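Local structure of conserved exported protein (Bacteroides fragilis, 3CLW) at residues Gln13-Glu18 / Gly406-Ala411; Glu213-Ile218 / Leu265-Leu270; Lys226-Glu231 / Cys273-Asp278. The protein is of unknown function but, as a TIM-barrel protein of the glycoside hydrolase 30 type, may hydrolyse O-glycosidic bonds. One frame throughout, in Å; residues are numbered along the deposited sequence.

Contact 1 of 3, residues Gln13-Glu18 / Gly406-Ala411; sequences QTVYQE and GMKRIA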
# COMPACT_ATOMS: atom_id res chain seq x y z
N GLN A 13 25.82 8.42 -8.28
CA GLN A 13 26.32 7.40 -9.19
C GLN A 13 25.94 5.98 -8.79
O GLN A 13 26.01 5.07 -9.62
CB GLN A 13 27.83 7.52 -9.34
CG GLN A 13 28.24 7.80 -10.75
CD GLN A 13 28.25 9.26 -11.09
OE1 GLN A 13 27.21 9.92 -11.13
NE2 GLN A 13 29.44 9.79 -11.37
N THR A 14 25.56 5.79 -7.54
CA THR A 14 25.11 4.49 -7.06
C THR A 14 23.59 4.50 -6.97
O THR A 14 23.02 5.12 -6.09
CB THR A 14 25.74 4.19 -5.70
OG1 THR A 14 27.16 4.32 -5.82
CG2 THR A 14 25.40 2.79 -5.23
N VAL A 15 22.95 3.83 -7.93
CA VAL A 15 21.51 3.86 -8.12
C VAL A 15 20.87 2.51 -7.73
O VAL A 15 21.39 1.45 -8.08
CB VAL A 15 21.17 4.21 -9.59
CG1 VAL A 15 19.67 4.35 -9.79
CG2 VAL A 15 21.85 5.52 -10.00
N TYR A 16 19.77 2.55 -6.98
CA TYR A 16 18.99 1.35 -6.70
C TYR A 16 17.68 1.27 -7.51
O TYR A 16 17.71 1.51 -8.72
CB TYR A 16 18.75 1.22 -5.19
CG TYR A 16 20.06 1.30 -4.45
CD1 TYR A 16 20.98 0.25 -4.49
CD2 TYR A 16 20.40 2.45 -3.75
CE1 TYR A 16 22.21 0.34 -3.82
CE2 TYR A 16 21.61 2.56 -3.09
CZ TYR A 16 22.51 1.51 -3.13
OH TYR A 16 23.71 1.63 -2.46
N GLN A 17 16.57 0.92 -6.86
CA GLN A 17 15.27 0.69 -7.53
C GLN A 17 14.63 1.99 -8.05
O GLN A 17 14.93 3.08 -7.55
CB GLN A 17 14.28 -0.08 -6.62
CG GLN A 17 13.53 0.79 -5.55
CD GLN A 17 14.32 0.99 -4.28
OE1 GLN A 17 15.54 0.86 -4.26
NE2 GLN A 17 13.61 1.28 -3.18
N GLU A 18 13.78 1.84 -9.05
CA GLU A 18 12.88 2.88 -9.52
C GLU A 18 11.64 2.91 -8.61
O GLU A 18 11.13 1.86 -8.23
CB GLU A 18 12.48 2.57 -10.95
CG GLU A 18 11.55 3.57 -11.62
CD GLU A 18 11.11 3.09 -13.01
OE1 GLU A 18 10.69 1.91 -13.15
OE2 GLU A 18 11.20 3.89 -13.97
N GLY A 406 9.03 7.40 -10.80
CA GLY A 406 10.10 7.56 -11.78
C GLY A 406 11.43 7.90 -11.13
O GLY A 406 12.47 7.71 -11.73
N MET A 407 11.40 8.39 -9.89
CA MET A 407 12.62 8.73 -9.17
C MET A 407 13.33 7.44 -8.88
O MET A 407 12.71 6.39 -8.74
CB MET A 407 12.33 9.46 -7.86
CG MET A 407 12.01 10.96 -7.99
SD MET A 407 12.02 11.77 -6.38
CE MET A 407 11.78 13.44 -6.91
N LYS A 408 14.64 7.50 -8.74
CA LYS A 408 15.36 6.32 -8.31
C LYS A 408 15.96 6.55 -6.95
O LYS A 408 16.37 7.66 -6.65
CB LYS A 408 16.39 5.94 -9.37
CG LYS A 408 15.64 5.47 -10.62
CD LYS A 408 16.53 5.11 -11.76
CE LYS A 408 15.71 4.45 -12.85
NZ LYS A 408 16.20 4.94 -14.19
N ARG A 409 15.93 5.53 -6.11
CA ARG A 409 16.69 5.54 -4.89
C ARG A 409 18.19 5.53 -5.22
O ARG A 409 18.63 4.82 -6.13
CB ARG A 409 16.34 4.34 -4.00
CG ARG A 409 16.91 4.47 -2.63
CD ARG A 409 16.42 3.41 -1.70
NE ARG A 409 17.05 2.12 -1.95
CZ ARG A 409 18.13 1.66 -1.32
NH1 ARG A 409 18.75 2.43 -0.43
NH2 ARG A 409 18.62 0.45 -1.58
N ILE A 410 18.96 6.33 -4.49
CA ILE A 410 20.40 6.45 -4.72
C ILE A 410 21.08 6.26 -3.38
O ILE A 410 20.40 6.24 -2.34
CB ILE A 410 20.78 7.80 -5.37
CG1 ILE A 410 20.30 8.99 -4.51
CG2 ILE A 410 20.19 7.88 -6.76
CD1 ILE A 410 20.55 10.34 -5.13
N ALA A 411 22.39 6.08 -3.39
CA ALA A 411 23.15 5.82 -2.17
C ALA A 411 23.28 7.07 -1.27
O ALA A 411 23.48 8.19 -1.76
CB ALA A 411 24.56 5.28 -2.52
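Arg-409 NE donates to Gln-17 OE1 over 3.0 Å, and the backbone N and O of the same arginine also bond across an antiparallel beta ladder. Here the N-terminal strand pairs with strand 408-414. Tyr-16 N reaches Arg-409 O at 2.7 Å in a nearly straight bond. Arg-409 N donates to Gln-17 O, and Ala-411 N to Thr-14 O at 2.9 Å. A beta bulge shifts the register by one residue between the non-hydrogen-bonded pairs Val-15/Ile-410 and Glu-18/Lys-408.

The bulge lets two consecutive side chains, Tyr-16 and Gln-17, address one arginine. With CG anti to the backbone N (chi1 -169°), the arginine chain runs out and bends at chi3, which lays the guanidinium flat on one face of the tyrosine ring, planes 11° apart. The Gln-17 oxygen sits in the guanidinium plane at NE. Edge bond and face stack together fix the rotation of the group. Gln-17 is itself steadied through NE2 by the carbonyls of Leu-346 and Ala-351.

On the face of Val-15, Glu-18 and Lys-408, Lys-408 CB and CD pack against Val-15 CG1, and Glu-18 OE1 forms a salt bridge with Lys-307. Beyond the ring, Ala-411 CB touches Thr-14 CB at 3.6 Å.

Contact 2 of 3, residues Glu213-Ile218 / Leu265-Leu270; sequences ELDKAI and LKFKNL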
# COMPACT_ATOMS: atom_id res chain seq x y z
N GLU A 213 -5.02 -17.18 -16.92
CA GLU A 213 -6.28 -16.72 -17.51
C GLU A 213 -6.35 -15.18 -17.69
O GLU A 213 -6.85 -14.68 -18.72
CB GLU A 213 -7.47 -17.25 -16.71
CG GLU A 213 -7.60 -18.77 -16.70
CD GLU A 213 -7.70 -19.40 -18.09
OE1 GLU A 213 -8.23 -18.79 -19.05
OE2 GLU A 213 -7.26 -20.56 -18.23
N LEU A 214 -5.86 -14.44 -16.69
CA LEU A 214 -5.80 -12.97 -16.81
C LEU A 214 -4.91 -12.57 -17.98
O LEU A 214 -5.25 -11.72 -18.77
CB LEU A 214 -5.30 -12.33 -15.52
CG LEU A 214 -6.40 -12.05 -14.50
CD1 LEU A 214 -5.75 -11.88 -13.15
CD2 LEU A 214 -7.22 -10.80 -14.92
N ASP A 215 -3.75 -13.21 -18.08
CA ASP A 215 -2.83 -12.97 -19.18
C ASP A 215 -3.54 -13.09 -20.53
O ASP A 215 -3.46 -12.20 -21.34
CB ASP A 215 -1.64 -13.93 -19.10
CG ASP A 215 -0.63 -13.69 -20.21
OD1 ASP A 215 0.13 -12.70 -20.13
OD2 ASP A 215 -0.59 -14.53 -21.15
N LYS A 216 -4.26 -14.18 -20.73
CA LYS A 216 -5.00 -14.42 -21.95
C LYS A 216 -6.10 -13.37 -22.18
O LYS A 216 -6.26 -12.83 -23.28
CB LYS A 216 -5.59 -15.83 -21.88
CG LYS A 216 -6.42 -16.27 -23.07
CD LYS A 216 -7.01 -17.65 -22.73
CE LYS A 216 -7.72 -18.33 -23.90
NZ LYS A 216 -7.58 -19.84 -23.79
N ALA A 217 -6.88 -13.10 -21.14
CA ALA A 217 -7.96 -12.11 -21.20
C ALA A 217 -7.44 -10.68 -21.51
O ALA A 217 -8.04 -9.94 -22.30
CB ALA A 217 -8.75 -12.16 -19.88
N ILE A 218 -6.30 -10.30 -20.93
CA ILE A 218 -5.72 -8.96 -21.20
C ILE A 218 -5.26 -8.82 -22.66
O ILE A 218 -5.36 -7.73 -23.24
CB ILE A 218 -4.53 -8.64 -20.25
CG1 ILE A 218 -5.03 -8.33 -18.83
CG2 ILE A 218 -3.62 -7.47 -20.81
CD1 ILE A 218 -3.91 -8.36 -17.75
N LEU A 265 6.81 -16.13 -14.75
CA LEU A 265 7.69 -15.15 -15.39
C LEU A 265 7.46 -15.05 -16.90
O LEU A 265 7.60 -13.98 -17.48
CB LEU A 265 9.17 -15.47 -15.10
CG LEU A 265 9.72 -15.31 -13.66
CD1 LEU A 265 11.22 -15.66 -13.63
CD2 LEU A 265 9.47 -13.90 -13.04
N LYS A 266 7.04 -16.16 -17.50
CA LYS A 266 6.77 -16.27 -18.93
C LYS A 266 5.56 -15.49 -19.43
O LYS A 266 5.45 -15.21 -20.63
CB LYS A 266 6.56 -17.74 -19.28
CG LYS A 266 5.35 -18.40 -18.57
CD LYS A 266 5.42 -19.93 -18.68
CE LYS A 266 4.20 -20.60 -18.06
NZ LYS A 266 4.24 -22.11 -18.03
N PHE A 267 4.62 -15.18 -18.54
CA PHE A 267 3.39 -14.52 -18.95
C PHE A 267 3.66 -13.07 -19.31
O PHE A 267 4.18 -12.31 -18.51
CB PHE A 267 2.31 -14.69 -17.90
CG PHE A 267 1.83 -16.12 -17.76
CD1 PHE A 267 1.09 -16.73 -18.78
CD2 PHE A 267 2.16 -16.86 -16.64
CE1 PHE A 267 0.65 -18.06 -18.65
CE2 PHE A 267 1.71 -18.19 -16.51
CZ PHE A 267 0.96 -18.77 -17.52
N LYS A 268 3.35 -12.74 -20.56
CA LYS A 268 3.52 -11.41 -21.17
C LYS A 268 2.90 -10.28 -20.32
O LYS A 268 3.47 -9.20 -20.21
CB LYS A 268 2.85 -11.47 -22.55
CG LYS A 268 2.91 -10.22 -23.42
CD LYS A 268 1.82 -10.27 -24.51
CE LYS A 268 1.84 -8.98 -25.40
NZ LYS A 268 0.52 -8.68 -26.16
N ASN A 269 1.73 -10.53 -19.74
CA ASN A 269 0.98 -9.45 -19.09
C ASN A 269 1.15 -9.41 -17.58
O ASN A 269 0.44 -8.67 -16.89
CB ASN A 269 -0.50 -9.48 -19.50
CG ASN A 269 -0.69 -9.27 -20.96
OD1 ASN A 269 -0.19 -8.28 -21.51
ND2 ASN A 269 -1.41 -10.17 -21.62
N LEU A 270 2.09 -10.23 -17.09
CA LEU A 270 2.47 -10.20 -15.69
C LEU A 270 3.19 -8.90 -15.40
O LEU A 270 4.10 -8.52 -16.15
CB LEU A 270 3.40 -11.35 -15.35
CG LEU A 270 3.82 -11.49 -13.86
CD1 LEU A 270 2.74 -12.16 -12.99
CD2 LEU A 270 5.19 -12.23 -13.73
O HOH W 1 2.08 -14.79 -22.26
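The carboxylate of Asp-215 meets the ring of Phe-267 at its edge, OD2 lying 3.6 Å from CD1 near the ring plane, with the two flat groups turned 59° from each other. Over one face of the ring passes the aliphatic CG of Lys-266, and Tyr-208 meets the phenylalanine edge-to-face. This is a helix-to-loop contact of the TIM-barrel fold: helix 204-221 receives the loop that leads into strand 270-276, and a type I beta turn, Phe-267 to Leu-270, carries the loop's polar atoms to the helix.

Asp-215 supplies both ends of a two-point grip on Asn-269. Its OD1 accepts the backbone N of Asn-269 at 2.7 Å, nearly in line with the C-O bond, and its main-chain O accepts Asn-269 ND2 at 2.9 Å. The second bond is bent (136°), although the acceptor stays close to the amide plane. With CG anti to the backbone N (chi1 -178°), the aspartate extends out to the turn. Its other oxygen, OD2, accepts a hydrogen bond from a water that in turn accepts one from Lys-268 N, so both carboxylate oxygens are engaged with the turn, one directly and one through solvent. Asn-269 ND2 also bonds Ser-219 OG, one helical turn further on, which gives the amide a second fixed point.

Next to these bonds Ile-218 and Asn-269 run alongside one another, pointing opposite ways, and the CG2 methyl of Ile-218 rests 3.4 Å from Asn-269 CG.

Contact 3 of 3, residues Lys226-Glu231 / Cys273-Asp278; sequences KILIPE and CVAAHD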
# COMPACT_ATOMS: atom_id res chain seq x y z
N LYS A 226 -1.45 -4.74 -16.24
CA LYS A 226 -0.64 -5.85 -15.81
C LYS A 226 -1.12 -6.52 -14.53
O LYS A 226 -1.84 -5.92 -13.72
CB LYS A 226 0.81 -5.40 -15.68
CG LYS A 226 1.49 -5.11 -17.00
CD LYS A 226 2.85 -4.54 -16.72
CE LYS A 226 3.44 -3.74 -17.88
NZ LYS A 226 3.55 -4.47 -19.19
N ILE A 227 -0.68 -7.76 -14.33
CA ILE A 227 -1.20 -8.64 -13.29
C ILE A 227 -0.25 -8.67 -12.11
O ILE A 227 0.93 -8.97 -12.28
CB ILE A 227 -1.36 -10.09 -13.80
CG1 ILE A 227 -2.19 -10.16 -15.09
CG2 ILE A 227 -1.91 -11.00 -12.69
CD1 ILE A 227 -1.88 -11.44 -15.92
N LEU A 228 -0.77 -8.38 -10.92
CA LEU A 228 0.02 -8.34 -9.69
C LEU A 228 -0.40 -9.40 -8.70
O LEU A 228 -1.58 -9.50 -8.36
CB LEU A 228 -0.07 -6.94 -9.02
CG LEU A 228 0.73 -6.82 -7.70
CD1 LEU A 228 2.25 -7.00 -7.91
CD2 LEU A 228 0.44 -5.52 -6.93
N ILE A 229 0.58 -10.18 -8.24
CA ILE A 229 0.37 -11.23 -7.24
C ILE A 229 1.57 -11.20 -6.30
O ILE A 229 2.55 -10.57 -6.61
CB ILE A 229 0.21 -12.65 -7.93
CG1 ILE A 229 1.46 -12.98 -8.76
CG2 ILE A 229 -1.04 -12.66 -8.83
CD1 ILE A 229 1.73 -14.45 -8.93
N PRO A 230 1.54 -11.94 -5.18
CA PRO A 230 0.42 -12.70 -4.61
C PRO A 230 -0.35 -12.05 -3.47
O PRO A 230 -1.34 -12.62 -3.01
CB PRO A 230 1.11 -13.96 -4.10
CG PRO A 230 2.47 -13.45 -3.65
CD PRO A 230 2.81 -12.25 -4.50
N GLU A 231 0.10 -10.88 -2.99
CA GLU A 231 -0.60 -10.20 -1.88
C GLU A 231 -0.68 -11.08 -0.63
O GLU A 231 -1.71 -11.08 0.09
CB GLU A 231 -2.01 -9.74 -2.27
CG GLU A 231 -2.08 -8.94 -3.55
CD GLU A 231 -1.98 -7.42 -3.33
OE1 GLU A 231 -2.32 -6.67 -4.28
OE2 GLU A 231 -1.57 -6.98 -2.22
N CYS A 273 6.95 -8.17 -10.62
CA CYS A 273 6.92 -7.59 -9.29
C CYS A 273 6.20 -8.57 -8.39
O CYS A 273 5.20 -9.18 -8.78
CB CYS A 273 6.16 -6.25 -9.30
SG CYS A 273 6.08 -5.38 -7.72
N VAL A 274 6.71 -8.74 -7.18
CA VAL A 274 6.07 -9.55 -6.14
C VAL A 274 5.44 -8.59 -5.11
O VAL A 274 6.09 -7.65 -4.65
CB VAL A 274 7.14 -10.43 -5.44
CG1 VAL A 274 6.56 -11.22 -4.26
CG2 VAL A 274 7.81 -11.34 -6.43
N ALA A 275 4.17 -8.82 -4.76
CA ALA A 275 3.48 -8.04 -3.74
C ALA A 275 3.25 -8.82 -2.47
O ALA A 275 2.68 -9.91 -2.50
CB ALA A 275 2.11 -7.50 -4.27
N ALA A 276 3.69 -8.25 -1.35
CA ALA A 276 3.37 -8.81 -0.04
C ALA A 276 3.07 -7.70 0.96
O ALA A 276 3.45 -6.54 0.75
CB ALA A 276 4.51 -9.70 0.48
N HIS A 277 2.40 -8.07 2.04
CA HIS A 277 1.99 -7.14 3.10
C HIS A 277 2.97 -7.14 4.25
O HIS A 277 3.64 -8.15 4.51
CB HIS A 277 0.58 -7.51 3.57
CG HIS A 277 -0.42 -7.53 2.45
ND1 HIS A 277 -1.71 -7.99 2.60
CD2 HIS A 277 -0.29 -7.20 1.14
CE1 HIS A 277 -2.34 -7.91 1.45
NE2 HIS A 277 -1.52 -7.40 0.55
N ASP A 278 3.08 -5.99 4.90
CA ASP A 278 3.99 -5.76 6.04
C ASP A 278 3.55 -6.39 7.36
O ASP A 278 4.31 -6.39 8.33
CB ASP A 278 4.13 -4.27 6.27
CG ASP A 278 4.93 -3.60 5.20
OD1 ASP A 278 6.14 -3.89 5.08
OD2 ASP A 278 4.35 -2.75 4.49
O HOH W 2 3.20 -9.89 -10.00
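The carboxylate of Glu-231 meets the imidazole of His-277 edge-on, its plane turned 69° from the ring, at the C-terminal ends of two neighbouring parallel strands of the TIM barrel. His-277 NE2 donates to Glu-231 OE2 at 2.8 Å; the oxygen lies close to the ring plane and is met on its anti side. The glutamate chain leaves CB with CG beside the backbone N and folds at chi2 (-92°), which brings the acid back to the ring edge, while its own carbonyl O stands over one ring face, 3.5 Å from His-277 CE1. Further partners fix the position and rotation of both groups: Ser-311 shares OE2, Arg-69 and Ser-182 hold OE1, and Glu-186 takes His-277 ND1. The place of this network is consistent with the catalytic end of such barrels.

Earlier along the strands, Ala-275 N bonds Ile-229 O at 3.0 Å, followed by a weak, bent bond from Glu-231 N to Ala-275 O. Pro-230, preceded by a cis peptide, lays CD against Val-274 CG1. The isopropyl end of Leu-228 lies against the Ala-275 methyl, CD1 and CD2 each 3.7 Å from CB.

How the contacts relate
Contact 1 closes the longest loop: its segments are 388 residues apart, and contacts 2 and 3 both lie nested within that loop. Those two interlock, because their segments alternate along the chain: helix 204-221, strand 226-232, the loop at 265-270, then strand 270-276. Their centres are about 15 Å apart and they touch, Asn-269 O lying 2.9 Å from Ile-227 N in a probable hydrogen bond, while Ile-227 CD1 packs against the helix at Leu-214 and Asp-215. Contact 2 thus fastens the outer helical layer where contact 3 builds the barrel wall. Contact 1, about 21 Å from contact 3 between centres, ties the N-terminal strand to the C-terminal strands beside the barrel.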